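Serine protease inhibitor (Thermoanaerobacter tengcongensis, PDB 2PEF) is a serpin that probably inhibits serine proteases, modelled here in its latent state with the reactive-centre loop inserted into the central sheet. Local coordinates at residues L42-N47 / D114-D119; N93-K98 / D156-I161; L305-V310 / T329-T334. All blocks are in the same frame, centred on the assembly; numbering follows the deposited sequence.

Interaction 1: L42-N47 / D114-D119; sequences LAMTAN and DYYKAD
M44 lays its CG over one face of the Y116 ring, and this is where two helices of the serpin fold meet at their C-terminal ends: helix 35-46 (helix B), which packs under central sheet A, and helix 106-116 (helix E), which runs into the edge strand 119-123. The methylene sits 3.9 Å from the ring centroid, only 21° off the normal, a CH-pi contact displaced toward the rim, with CG of M44 just 3.6 Å from CG of Y116. The two side chains slide past each other in opposite directions. M44 holds CG beside its own backbone N; the sulfur then passes the ring obliquely, 5.0 Å from the centroid, a Met-aromatic contact, and the bend at chi3 (-68°) turns the terminal methyl toward N93 of strand 87-98. That same sulfur reaches CB of A118, just past K117, whose positive phi takes the chain out of the helix. At the far end of the ring, A43 CB touches the phenol, 3.3 Å from Y116 OH. N47 approaches from the opposite direction, its amide plane 66° from the ring plane and its ND2 4.0 Å from CE1 of Y116. Two polar partners fix the rotation of that amide. ND2 donates back to A43 O, four residues earlier, and OD1 takes a hydrogen bond from N71 of helix 67-80. The other end of the N71 amide, OD1, pairs with the Y116 hydroxyl, so one outside residue ties N47 to Y116 and satisfies a buried phenol. The N47 ND2 to A43 O bond is 3.0 Å long but bent, the nitrogen standing above the plane of the carbonyl rather than on a lone pair.

Interaction 2: N93-K98 / D156-I161; sequences NSIWFK and DVMYLI
The carbonyl oxygen of W96 is gripped from the facing strand by Y159 N at 2.7 Å, and also by the CA-H of M158, 3.1 Å from oxygen to CA. W96 N returns a bond to Y159 O, which makes this a hydrogen-bonded antiparallel pair; S94 with I161 is a second one, and K98 N to V157 O extends the pairing to V157, just before strand 158-169 begins. Between them, I95 with L160 and F97 with M158 form the non-hydrogen-bonded pairs. The pieces 93-98 and 158-161 run at 172° to each other, antiparallel; they belong to strands 87-98 and 158-169, s2A and s3A of serpin sheet A. Side chains alternate between its two faces. On the face of S94, W96, Y159 and I161, covered by helix 127-140, I161 (CD1 anti to CA, chi2 168°) sends CD1 across to the indole, 3.6 Å from W96 NE1 and oblique to the ring. NE1 itself donates to S94 OG two residues back, a bent bond of 2.9 Å with the oxygen tilted out of the indole plane, while F121 stacks on the W96 ring. Farther along this face Y159 OH donates to D156 OD2, which meets it on its anti side; D153 N is a second donor to that oxygen. The opposite face looks toward helix 35-46. There I95 CD1 lies alongside L160 CD2, both side chains pointing the same way, and the bent M158 chain wraps the other branch of I95, its CG 3.8 Å from I95 CG2 and its SD and CE hardly farther. K98 stays stretched out past D156 O, its ammonium forming a salt bridge with D101.

Interaction 3: L305-V310 / T329-T334; sequences LYISEV and TSVDIT
The flat carboxylate of D332 is met by S308 in two ways: the hydroxyl OG donates to the anti lone pair of OD2 at 2.8 Å, and S308 N reaches the same oxygen at 3.0 Å from above the carboxylate plane. Water 1 sits over the centre of one face of the Y306 ring and donates both to Y306 O and to D332 OD2, bridging two acceptors only 3.3 Å apart. In the latent serpin fold, strand 322-331 is consistent with the inserted N-terminal part of the reactive-centre loop, occupying the position of strand 4 of sheet A, and D332 stands where it leaves the sheet beside the chain entering strand 310-318. Its positive phi and a chi1 of -111°, off any staggered position, bring the carboxylate back toward S308 although CB starts out pointing away. With an alanine in place of D332, the S308 amide and hydroxyl and water 1 would probably lose their common acceptor, and the serine hydroxyl would be held less firmly, with water 2 still bonded to it. D332 N keeps the backbones together by bonding E309 O at 2.9 Å. Beyond it V310 and V331 make a non-hydrogen-bonded antiparallel pair, with V310 CA against S330 O. Water 2 joins S308 OG to T334 OG1, and water 3 lies within bonding distance of E309 O, S330 OG and I333 O. E309 crosses T334 at about a right angle, its OE2 in a salt bridge with K273. On the buried side, V331 points CG1 at I307, whose CG1 lies 3.9 Å away.

All three contacts belong to one end of sheet A. D119, at the end of the 114-119 segment, leads into interaction 2: its N bonds N93 O and its O bonds I95 N, each 2.9 Å, in the parallel pairing of the edge strand. Interactions 2 and 3 have centres about 9 Å apart and share the seam where the segment inserted as in latent serpins meets strand 158-169, with V331 N 2.8 Å from L160 O. Interactions 1 and 3, about 15 Å apart between centres, meet through helix 35-46, where T45 OG1 lies 3.5 Å from V331 CG2. Thus the helix underlies both the original strands and the inserted segment.

Interaction 1: L42-N47 / D114-D119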
ATOM      1  N   LEU A  42       5.365  -6.320  -7.042  1.00 14.86           N
ATOM      2  CA  LEU A  42       5.355  -6.299  -8.498  1.00 14.33           C
ATOM      3  C   LEU A  42       6.752  -6.109  -9.083  1.00 14.03           C
ATOM      4  O   LEU A  42       7.057  -6.649 -10.146  1.00 15.10           O
ATOM      5  CB  LEU A  42       4.399  -5.222  -9.012  1.00 14.15           C
ATOM      6  CG  LEU A  42       2.905  -5.466  -8.756  1.00 16.44           C
ATOM      7  CD1 LEU A  42       2.112  -4.180  -8.951  1.00 11.95           C
ATOM      8  CD2 LEU A  42       2.348  -6.581  -9.645  1.00 15.35           C
ATOM      9  N   ALA A  43       7.591  -5.334  -8.398  1.00 13.79           N
ATOM     10  CA  ALA A  43       8.969  -5.144  -8.852  1.00 14.05           C
ATOM     11  C   ALA A  43       9.760  -6.449  -8.756  1.00 13.86           C
ATOM     12  O   ALA A  43      10.527  -6.789  -9.673  1.00 14.67           O
ATOM     13  CB  ALA A  43       9.642  -4.034  -8.069  1.00 13.77           C
ATOM     14  N   MET A  44       9.563  -7.187  -7.661  1.00 14.88           N
ATOM     15  CA  MET A  44      10.149  -8.526  -7.520  1.00 14.40           C
ATOM     16  C   MET A  44       9.715  -9.408  -8.682  1.00 14.57           C
ATOM     17  O   MET A  44      10.542 -10.056  -9.325  1.00 15.97           O
ATOM     18  CB  MET A  44       9.730  -9.188  -6.202  1.00 14.45           C
ATOM     19  CG  MET A  44      10.490  -8.711  -4.972  1.00 13.48           C
ATOM     20  SD  MET A  44      10.328  -9.845  -3.582  1.00 16.21           S
ATOM     21  CE  MET A  44       8.598  -9.680  -3.156  1.00 16.48           C
ATOM     22  N   THR A  45       8.411  -9.406  -8.951  1.00 14.98           N
ATOM     23  CA  THR A  45       7.818 -10.223  -9.998  1.00 14.33           C
ATOM     24  C   THR A  45       8.389  -9.870 -11.374  1.00 14.93           C
ATOM     25  O   THR A  45       8.640 -10.757 -12.186  1.00 15.29           O
ATOM     26  CB  THR A  45       6.273 -10.086 -10.010  1.00 14.78           C
ATOM     27  OG1 THR A  45       5.756 -10.347  -8.699  1.00 15.89           O
ATOM     28  CG2 THR A  45       5.640 -11.061 -10.992  1.00 14.99           C
ATOM     29  N   ALA A  46       8.615  -8.577 -11.612  1.00 15.87           N
ATOM     30  CA  ALA A  46       9.112  -8.091 -12.900  1.00 15.28           C
ATOM     31  C   ALA A  46      10.509  -8.611 -13.242  1.00 15.65           C
ATOM     32  O   ALA A  46      10.866  -8.714 -14.419  1.00 15.91           O
ATOM     33  CB  ALA A  46       9.081  -6.563 -12.946  1.00 16.29           C
ATOM     34  N   ASN A  47      11.287  -8.943 -12.213  1.00 15.56           N
ATOM     35  CA  ASN A  47      12.633  -9.490 -12.398  1.00 14.99           C
ATOM     36  C   ASN A  47      12.645 -10.907 -12.953  1.00 15.05           C
ATOM     37  O   ASN A  47      13.703 -11.434 -13.307  1.00 13.68           O
ATOM     38  CB  ASN A  47      13.425  -9.414 -11.092  1.00 16.57           C
ATOM     39  CG  ASN A  47      14.063  -8.059 -10.888  1.00 15.68           C
ATOM     40  OD1 ASN A  47      15.108  -7.763 -11.469  1.00 16.84           O
ATOM     41  ND2 ASN A  47      13.433  -7.222 -10.075  1.00 16.76           N
ATOM     42  N   ASP A 114      19.318 -10.029  -2.889  1.00 18.49           N
ATOM     43  CA  ASP A 114      20.212  -8.876  -2.760  1.00 18.43           C
ATOM     44  C   ASP A 114      19.501  -7.532  -2.637  1.00 17.65           C
ATOM     45  O   ASP A 114      19.804  -6.756  -1.733  1.00 17.26           O
ATOM     46  CB  ASP A 114      21.223  -8.828  -3.910  1.00 19.34           C
ATOM     47  CG  ASP A 114      22.349  -9.840  -3.749  1.00 22.55           C
ATOM     48  OD1 ASP A 114      22.538 -10.371  -2.634  1.00 24.61           O
ATOM     49  OD2 ASP A 114      23.054 -10.098  -4.747  1.00 25.54           O
ATOM     50  N   TYR A 115      18.576  -7.258  -3.555  1.00 15.84           N
ATOM     51  CA  TYR A 115      17.891  -5.965  -3.609  1.00 14.96           C
ATOM     52  C   TYR A 115      16.637  -5.894  -2.743  1.00 14.79           C
ATOM     53  O   TYR A 115      16.245  -4.812  -2.305  1.00 13.50           O
ATOM     54  CB  TYR A 115      17.532  -5.616  -5.055  1.00 15.18           C
ATOM     55  CG  TYR A 115      18.721  -5.211  -5.897  1.00 13.47           C
ATOM     56  CD1 TYR A 115      19.468  -6.163  -6.588  1.00 15.97           C
ATOM     57  CD2 TYR A 115      19.101  -3.874  -5.996  1.00 15.02           C
ATOM     58  CE1 TYR A 115      20.565  -5.789  -7.363  1.00 16.81           C
ATOM     59  CE2 TYR A 115      20.189  -3.488  -6.768  1.00 14.04           C
ATOM     60  CZ  TYR A 115      20.919  -4.449  -7.446  1.00 15.39           C
ATOM     61  OH  TYR A 115      22.000  -4.074  -8.208  1.00 16.43           O
ATOM     62  N   TYR A 116      16.008  -7.042  -2.505  1.00 14.57           N
ATOM     63  CA  TYR A 116      14.722  -7.074  -1.807  1.00 15.38           C
ATOM     64  C   TYR A 116      14.765  -7.828  -0.482  1.00 15.58           C
ATOM     65  O   TYR A 116      13.749  -7.923   0.210  1.00 15.20           O
ATOM     66  CB  TYR A 116      13.635  -7.649  -2.723  1.00 14.86           C
ATOM     67  CG  TYR A 116      13.389  -6.777  -3.930  1.00 12.69           C
ATOM     68  CD1 TYR A 116      14.125  -6.956  -5.100  1.00 12.07           C
ATOM     69  CD2 TYR A 116      12.450  -5.744  -3.890  1.00 12.95           C
ATOM     70  CE1 TYR A 116      13.922  -6.147  -6.214  1.00 12.79           C
ATOM     71  CE2 TYR A 116      12.239  -4.922  -5.004  1.00 12.67           C
ATOM     72  CZ  TYR A 116      12.981  -5.131  -6.160  1.00 13.57           C
ATOM     73  OH  TYR A 116      12.789  -4.328  -7.267  1.00 13.81           O
ATOM     74  N   LYS A 117      15.941  -8.349  -0.137  1.00 16.91           N
ATOM     75  CA  LYS A 117      16.150  -9.095   1.109  1.00 17.82           C
ATOM     76  C   LYS A 117      15.069 -10.151   1.322  1.00 17.12           C
ATOM     77  O   LYS A 117      14.598 -10.356   2.446  1.00 18.34           O
ATOM     78  CB  LYS A 117      16.192  -8.140   2.310  1.00 19.67           C
ATOM     79  CG  LYS A 117      17.295  -7.103   2.256  1.00 22.23           C
ATOM     80  CD  LYS A 117      17.316  -6.275   3.527  1.00 24.58           C
ATOM     81  CE  LYS A 117      18.435  -5.252   3.497  1.00 28.14           C
ATOM     82  N   ALA A 118      14.679 -10.826   0.243  1.00 17.43           N
ATOM     83  CA  ALA A 118      13.555 -11.748   0.304  1.00 16.71           C
ATOM     84  C   ALA A 118      13.910 -13.088   0.934  1.00 17.15           C
ATOM     85  O   ALA A 118      14.934 -13.696   0.612  1.00 18.50           O
ATOM     86  CB  ALA A 118      12.943 -11.947  -1.069  1.00 17.80           C
ATOM     87  N   ASP A 119      13.053 -13.524   1.850  1.00 16.45           N
ATOM     88  CA  ASP A 119      13.079 -14.885   2.368  1.00 15.78           C
ATOM     89  C   ASP A 119      12.679 -15.825   1.239  1.00 16.51           C
ATOM     90  O   ASP A 119      11.669 -15.601   0.571  1.00 16.76           O
ATOM     91  CB  ASP A 119      12.069 -15.029   3.504  1.00 17.72           C
ATOM     92  CG  ASP A 119      12.480 -14.293   4.765  1.00 18.02           C
ATOM     93  OD1 ASP A 119      13.691 -14.186   5.043  1.00 17.16           O
ATOM     94  OD2 ASP A 119      11.573 -13.838   5.492  1.00 21.17           O
TER

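Interaction 2: N93-K98 / D156-I161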
ATOM      1  N   ASN A  93       9.821  -9.198   2.424  1.00 13.71           N
ATOM      2  CA  ASN A  93       9.556  -9.811   1.136  1.00 13.05           C
ATOM      3  C   ASN A  93       9.841 -11.297   1.210  1.00 13.53           C
ATOM      4  O   ASN A  93      10.765 -11.719   1.906  1.00 14.23           O
ATOM      5  CB  ASN A  93      10.413  -9.159   0.058  1.00 12.54           C
ATOM      6  CG  ASN A  93      10.072  -7.697  -0.143  1.00 12.60           C
ATOM      7  OD1 ASN A  93       8.939  -7.359  -0.480  1.00 17.01           O
ATOM      8  ND2 ASN A  93      11.041  -6.825   0.087  1.00 12.98           N
ATOM      9  N   SER A  94       9.037 -12.086   0.503  1.00 13.30           N
ATOM     10  CA  SER A  94       9.281 -13.517   0.407  1.00 13.60           C
ATOM     11  C   SER A  94       8.853 -14.103  -0.929  1.00 13.61           C
ATOM     12  O   SER A  94       7.985 -13.559  -1.615  1.00 12.91           O
ATOM     13  CB  SER A  94       8.615 -14.275   1.566  1.00 14.38           C
ATOM     14  OG  SER A  94       7.215 -14.094   1.562  1.00 16.86           O
ATOM     15  N   ILE A  95       9.503 -15.205  -1.291  1.00 13.82           N
ATOM     16  CA  ILE A  95       9.123 -16.020  -2.434  1.00 14.16           C
ATOM     17  C   ILE A  95       8.881 -17.414  -1.878  1.00 14.58           C
ATOM     18  O   ILE A  95       9.616 -17.879  -0.998  1.00 14.40           O
ATOM     19  CB  ILE A  95      10.254 -16.099  -3.508  1.00 15.43           C
ATOM     20  CG1 ILE A  95      10.918 -14.730  -3.740  1.00 18.96           C
ATOM     21  CG2 ILE A  95       9.740 -16.739  -4.812  1.00 16.55           C
ATOM     22  CD1 ILE A  95      10.034 -13.657  -4.361  1.00 23.00           C
ATOM     23  N   TRP A  96       7.826 -18.054  -2.372  1.00 13.85           N
ATOM     24  CA  TRP A  96       7.489 -19.422  -2.005  1.00 14.05           C
ATOM     25  C   TRP A  96       7.342 -20.195  -3.306  1.00 14.39           C
ATOM     26  O   TRP A  96       6.560 -19.806  -4.172  1.00 14.51           O
ATOM     27  CB  TRP A  96       6.164 -19.459  -1.231  1.00 13.67           C
ATOM     28  CG  TRP A  96       6.138 -18.589  -0.002  1.00 14.65           C
ATOM     29  CD1 TRP A  96       6.053 -17.227   0.040  1.00 13.93           C
ATOM     30  CD2 TRP A  96       6.175 -19.031   1.358  1.00 14.59           C
ATOM     31  NE1 TRP A  96       6.052 -16.789   1.344  1.00 14.74           N
ATOM     32  CE2 TRP A  96       6.120 -17.877   2.175  1.00 13.52           C
ATOM     33  CE3 TRP A  96       6.243 -20.291   1.969  1.00 14.36           C
ATOM     34  CZ2 TRP A  96       6.139 -17.944   3.570  1.00 14.04           C
ATOM     35  CZ3 TRP A  96       6.265 -20.358   3.358  1.00 14.37           C
ATOM     36  CH2 TRP A  96       6.210 -19.190   4.142  1.00 13.70           C
ATOM     37  N   PHE A  97       8.116 -21.267  -3.457  1.00 15.31           N
ATOM     38  CA  PHE A  97       8.039 -22.080  -4.671  1.00 14.98           C
ATOM     39  C   PHE A  97       7.916 -23.575  -4.383  1.00 14.95           C
ATOM     40  O   PHE A  97       8.463 -24.077  -3.397  1.00 14.63           O
ATOM     41  CB  PHE A  97       9.201 -21.782  -5.635  1.00 15.35           C
ATOM     42  CG  PHE A  97      10.554 -22.209  -5.128  1.00 16.61           C
ATOM     43  CD1 PHE A  97      11.031 -23.493  -5.374  1.00 17.01           C
ATOM     44  CD2 PHE A  97      11.356 -21.322  -4.417  1.00 17.96           C
ATOM     45  CE1 PHE A  97      12.284 -23.892  -4.911  1.00 18.22           C
ATOM     46  CE2 PHE A  97      12.614 -21.714  -3.951  1.00 18.36           C
ATOM     47  CZ  PHE A  97      13.076 -22.999  -4.200  1.00 18.26           C
ATOM     48  N   LYS A  98       7.189 -24.270  -5.255  1.00 14.47           N
ATOM     49  CA  LYS A  98       6.957 -25.705  -5.127  1.00 15.12           C
ATOM     50  C   LYS A  98       8.164 -26.486  -5.638  1.00 16.24           C
ATOM     51  O   LYS A  98       8.346 -26.650  -6.846  1.00 16.17           O
ATOM     52  CB  LYS A  98       5.689 -26.111  -5.882  1.00 15.14           C
ATOM     53  CG  LYS A  98       5.257 -27.543  -5.639  1.00 14.25           C
ATOM     54  CD  LYS A  98       3.949 -27.846  -6.347  1.00 14.46           C
ATOM     55  CE  LYS A  98       3.501 -29.267  -6.079  1.00 17.09           C
ATOM     56  NZ  LYS A  98       2.318 -29.623  -6.906  1.00 17.41           N
ATOM     57  N   ASP A 156      -0.672 -24.034  -8.797  1.00 23.60           N
ATOM     58  CA  ASP A 156       0.268 -23.109  -8.148  1.00 22.52           C
ATOM     59  C   ASP A 156       1.664 -23.686  -7.953  1.00 21.75           C
ATOM     60  O   ASP A 156       1.821 -24.803  -7.452  1.00 21.93           O
ATOM     61  CB  ASP A 156      -0.282 -22.652  -6.793  1.00 23.35           C
ATOM     62  CG  ASP A 156      -1.560 -21.839  -6.917  1.00 24.43           C
ATOM     63  OD1 ASP A 156      -1.889 -21.397  -8.037  1.00 24.08           O
ATOM     64  OD2 ASP A 156      -2.230 -21.632  -5.883  1.00 26.02           O
ATOM     65  N   VAL A 157       2.678 -22.915  -8.343  1.00 20.25           N
ATOM     66  CA  VAL A 157       4.075 -23.327  -8.166  1.00 19.39           C
ATOM     67  C   VAL A 157       4.950 -22.252  -7.520  1.00 18.96           C
ATOM     68  O   VAL A 157       5.998 -22.565  -6.960  1.00 18.18           O
ATOM     69  CB  VAL A 157       4.742 -23.796  -9.488  1.00 19.01           C
ATOM     70  CG1 VAL A 157       4.159 -25.132  -9.960  1.00 17.85           C
ATOM     71  CG2 VAL A 157       4.629 -22.730 -10.564  1.00 20.09           C
ATOM     72  N   MET A 158       4.529 -20.992  -7.613  1.00 19.40           N
ATOM     73  CA  MET A 158       5.271 -19.894  -6.993  1.00 19.20           C
ATOM     74  C   MET A 158       4.379 -18.748  -6.523  1.00 17.84           C
ATOM     75  O   MET A 158       3.476 -18.318  -7.236  1.00 17.45           O
ATOM     76  CB  MET A 158       6.368 -19.352  -7.922  1.00 19.25           C
ATOM     77  CG  MET A 158       7.254 -18.300  -7.243  1.00 20.08           C
ATOM     78  SD  MET A 158       8.174 -17.211  -8.342  1.00 24.35           S
ATOM     79  CE  MET A 158       9.730 -18.086  -8.427  1.00 23.75           C
ATOM     80  N   TYR A 159       4.646 -18.270  -5.309  1.00 14.75           N
ATOM     81  CA  TYR A 159       4.027 -17.055  -4.803  1.00 13.96           C
ATOM     82  C   TYR A 159       5.117 -16.038  -4.479  1.00 13.37           C
ATOM     83  O   TYR A 159       6.201 -16.400  -4.014  1.00 11.69           O
ATOM     84  CB  TYR A 159       3.232 -17.322  -3.526  1.00 13.68           C
ATOM     85  CG  TYR A 159       2.130 -18.357  -3.600  1.00 12.33           C
ATOM     86  CD1 TYR A 159       1.889 -19.203  -2.519  1.00 13.67           C
ATOM     87  CD2 TYR A 159       1.318 -18.485  -4.730  1.00 11.30           C
ATOM     88  CE1 TYR A 159       0.877 -20.149  -2.556  1.00 12.09           C
ATOM     89  CE2 TYR A 159       0.300 -19.431  -4.776  1.00  9.97           C
ATOM     90  CZ  TYR A 159       0.086 -20.256  -3.683  1.00 12.16           C
ATOM     91  OH  TYR A 159      -0.912 -21.195  -3.715  1.00 15.31           O
ATOM     92  N   LEU A 160       4.810 -14.766  -4.715  1.00 12.88           N
ATOM     93  CA  LEU A 160       5.658 -13.664  -4.283  1.00 11.82           C
ATOM     94  C   LEU A 160       4.811 -12.799  -3.362  1.00 11.23           C
ATOM     95  O   LEU A 160       3.669 -12.473  -3.683  1.00 10.80           O
ATOM     96  CB  LEU A 160       6.169 -12.852  -5.479  1.00 11.23           C
ATOM     97  CG  LEU A 160       6.935 -13.619  -6.566  1.00 14.17           C
ATOM     98  CD1 LEU A 160       5.987 -14.198  -7.627  1.00 17.07           C
ATOM     99  CD2 LEU A 160       7.969 -12.727  -7.229  1.00 17.82           C
ATOM    100  N   ILE A 161       5.365 -12.447  -2.207  1.00 11.08           N
ATOM    101  CA  ILE A 161       4.605 -11.731  -1.187  1.00 11.09           C
ATOM    102  C   ILE A 161       5.431 -10.606  -0.588  1.00 10.90           C
ATOM    103  O   ILE A 161       6.596 -10.801  -0.233  1.00 11.57           O
ATOM    104  CB  ILE A 161       4.119 -12.672  -0.041  1.00 10.03           C
ATOM    105  CG1 ILE A 161       3.326 -13.859  -0.605  1.00 10.77           C
ATOM    106  CG2 ILE A 161       3.264 -11.893   0.968  1.00 12.70           C
ATOM    107  CD1 ILE A 161       3.060 -14.973   0.388  1.00 10.71           C
TER

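Interaction 3: L305-V310 / T329-T334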
ATOM      1  N   LEU A 305       4.579 -20.000 -16.972  1.00 18.45           N
ATOM      2  CA  LEU A 305       4.060 -19.261 -15.830  1.00 17.78           C
ATOM      3  C   LEU A 305       3.362 -17.975 -16.245  1.00 16.69           C
ATOM      4  O   LEU A 305       3.786 -17.295 -17.180  1.00 15.98           O
ATOM      5  CB  LEU A 305       5.177 -18.958 -14.826  1.00 17.88           C
ATOM      6  CG  LEU A 305       5.741 -20.138 -14.032  1.00 19.37           C
ATOM      7  CD1 LEU A 305       6.490 -19.624 -12.821  1.00 22.16           C
ATOM      8  CD2 LEU A 305       4.635 -21.084 -13.599  1.00 19.15           C
ATOM      9  N   TYR A 306       2.277 -17.667 -15.543  1.00 16.93           N
ATOM     10  CA  TYR A 306       1.548 -16.417 -15.716  1.00 17.06           C
ATOM     11  C   TYR A 306       0.919 -16.023 -14.386  1.00 16.82           C
ATOM     12  O   TYR A 306       0.703 -16.872 -13.522  1.00 17.66           O
ATOM     13  CB  TYR A 306       0.479 -16.550 -16.808  1.00 17.94           C
ATOM     14  CG  TYR A 306      -0.679 -17.463 -16.467  1.00 17.70           C
ATOM     15  CD1 TYR A 306      -1.875 -16.944 -15.971  1.00 19.41           C
ATOM     16  CD2 TYR A 306      -0.587 -18.845 -16.661  1.00 20.14           C
ATOM     17  CE1 TYR A 306      -2.948 -17.775 -15.662  1.00 20.74           C
ATOM     18  CE2 TYR A 306      -1.654 -19.685 -16.356  1.00 20.22           C
ATOM     19  CZ  TYR A 306      -2.830 -19.143 -15.858  1.00 20.68           C
ATOM     20  OH  TYR A 306      -3.887 -19.970 -15.557  1.00 20.94           O
ATOM     21  N   ILE A 307       0.628 -14.738 -14.219  1.00 15.54           N
ATOM     22  CA  ILE A 307       0.003 -14.266 -12.991  1.00 15.51           C
ATOM     23  C   ILE A 307      -1.499 -14.538 -13.023  1.00 14.87           C
ATOM     24  O   ILE A 307      -2.191 -14.141 -13.962  1.00 15.74           O
ATOM     25  CB  ILE A 307       0.278 -12.768 -12.742  1.00 14.98           C
ATOM     26  CG1 ILE A 307       1.787 -12.520 -12.645  1.00 17.23           C
ATOM     27  CG2 ILE A 307      -0.447 -12.291 -11.477  1.00 14.42           C
ATOM     28  CD1 ILE A 307       2.180 -11.058 -12.592  1.00 16.75           C
ATOM     29  N   SER A 308      -1.986 -15.227 -11.994  1.00 14.03           N
ATOM     30  CA  SER A 308      -3.413 -15.483 -11.843  1.00 13.89           C
ATOM     31  C   SER A 308      -4.094 -14.280 -11.202  1.00 14.36           C
ATOM     32  O   SER A 308      -5.001 -13.687 -11.786  1.00 14.57           O
ATOM     33  CB  SER A 308      -3.653 -16.748 -11.015  1.00 14.09           C
ATOM     34  OG  SER A 308      -2.990 -16.669  -9.765  1.00 17.13           O
ATOM     35  N   GLU A 309      -3.645 -13.921 -10.001  1.00 13.64           N
ATOM     36  CA  GLU A 309      -4.201 -12.779  -9.284  1.00 14.32           C
ATOM     37  C   GLU A 309      -3.131 -11.992  -8.549  1.00 13.67           C
ATOM     38  O   GLU A 309      -2.162 -12.562  -8.038  1.00 14.39           O
ATOM     39  CB  GLU A 309      -5.280 -13.224  -8.290  1.00 14.63           C
ATOM     40  CG  GLU A 309      -6.572 -13.741  -8.925  1.00 17.53           C
ATOM     41  CD  GLU A 309      -7.725 -13.834  -7.937  1.00 16.10           C
ATOM     42  OE1 GLU A 309      -7.522 -13.529  -6.740  1.00 24.13           O
ATOM     43  OE2 GLU A 309      -8.838 -14.213  -8.363  1.00 24.10           O
ATOM     44  N   VAL A 310      -3.314 -10.676  -8.509  1.00 12.37           N
ATOM     45  CA  VAL A 310      -2.553  -9.817  -7.613  1.00 13.15           C
ATOM     46  C   VAL A 310      -3.534  -9.355  -6.539  1.00 13.14           C
ATOM     47  O   VAL A 310      -4.507  -8.653  -6.835  1.00 13.47           O
ATOM     48  CB  VAL A 310      -1.916  -8.616  -8.355  1.00 11.94           C
ATOM     49  CG1 VAL A 310      -1.197  -7.694  -7.373  1.00 14.04           C
ATOM     50  CG2 VAL A 310      -0.943  -9.102  -9.424  1.00 15.16           C
ATOM     51  N   THR A 329       0.831  -7.584  -0.152  1.00  9.31           N
ATOM     52  CA  THR A 329       0.560  -7.779  -1.571  0.50  8.13           C
ATOM     53  C   THR A 329       1.089  -9.150  -1.981  1.00  9.78           C
ATOM     54  O   THR A 329       2.252  -9.466  -1.753  1.00  9.06           O
ATOM     55  CB  THR A 329       1.204  -6.684  -2.447  0.50  8.58           C
ATOM     56  OG1 THR A 329       0.914  -5.393  -1.897  0.50  4.37           O
ATOM     57  CG2 THR A 329       0.669  -6.761  -3.878  0.50  2.00           C
ATOM     58  N   SER A 330       0.217  -9.960  -2.569  1.00  9.93           N
ATOM     59  CA  SER A 330       0.617 -11.279  -3.040  1.00  9.81           C
ATOM     60  C   SER A 330       0.450 -11.399  -4.552  1.00 10.97           C
ATOM     61  O   SER A 330      -0.433 -10.774  -5.152  1.00 10.38           O
ATOM     62  CB  SER A 330      -0.155 -12.385  -2.312  1.00 10.43           C
ATOM     63  OG  SER A 330      -1.546 -12.245  -2.517  1.00 11.76           O
ATOM     64  N   VAL A 331       1.325 -12.197  -5.161  1.00 11.28           N
ATOM     65  CA  VAL A 331       1.268 -12.479  -6.590  1.00 12.14           C
ATOM     66  C   VAL A 331       1.122 -13.988  -6.782  1.00 12.91           C
ATOM     67  O   VAL A 331       1.913 -14.770  -6.245  1.00 13.10           O
ATOM     68  CB  VAL A 331       2.532 -11.950  -7.317  1.00 11.63           C
ATOM     69  CG1 VAL A 331       2.523 -12.341  -8.796  1.00 12.46           C
ATOM     70  CG2 VAL A 331       2.653 -10.437  -7.159  1.00 12.14           C
ATOM     71  N   ASP A 332       0.091 -14.372  -7.540  1.00 13.72           N
ATOM     72  CA  ASP A 332      -0.262 -15.775  -7.846  1.00 15.01           C
ATOM     73  C   ASP A 332      -1.110 -16.526  -6.800  1.00 14.83           C
ATOM     74  O   ASP A 332      -1.386 -17.718  -6.968  1.00 13.65           O
ATOM     75  CB  ASP A 332       0.951 -16.609  -8.297  1.00 15.51           C
ATOM     76  CG  ASP A 332       0.880 -17.005  -9.764  1.00 21.32           C
ATOM     77  OD1 ASP A 332       1.932 -17.385 -10.326  1.00 23.66           O
ATOM     78  OD2 ASP A 332      -0.223 -16.952 -10.356  1.00 25.00           O
ATOM     79  N   ILE A 333      -1.511 -15.839  -5.732  1.00 14.57           N
ATOM     80  CA  ILE A 333      -2.473 -16.404  -4.785  1.00 15.75           C
ATOM     81  C   ILE A 333      -3.887 -16.016  -5.225  1.00 16.93           C
ATOM     82  O   ILE A 333      -4.229 -14.832  -5.269  1.00 15.48           O
ATOM     83  CB  ILE A 333      -2.215 -15.955  -3.316  1.00 16.11           C
ATOM     84  CG1 ILE A 333      -0.909 -16.557  -2.785  1.00 13.47           C
ATOM     85  CG2 ILE A 333      -3.383 -16.365  -2.412  1.00 14.09           C
ATOM     86  CD1 ILE A 333      -0.459 -16.015  -1.430  1.00 14.96           C
ATOM     87  N   THR A 334      -4.692 -17.021  -5.562  1.00 19.32           N
ATOM     88  CA  THR A 334      -6.092 -16.802  -5.922  1.00 21.61           C
ATOM     89  C   THR A 334      -6.963 -16.980  -4.681  1.00 22.56           C
ATOM     90  O   THR A 334      -7.065 -18.081  -4.133  1.00 23.57           O
ATOM     91  CB  THR A 334      -6.562 -17.763  -7.044  1.00 21.86           C
ATOM     92  OG1 THR A 334      -5.692 -17.652  -8.177  1.00 23.94           O
ATOM     93  CG2 THR A 334      -7.989 -17.443  -7.476  1.00 22.32           C
TER
HETATM   94  O   HOH W   1      -0.558 -18.850 -12.298  1.00 28.02           O
HETATM   95  O   HOH W   2      -3.345 -18.958  -8.331  1.00 40.86           O
HETATM   96  O   HOH W   3      -2.193 -13.028  -5.077  1.00 17.82           O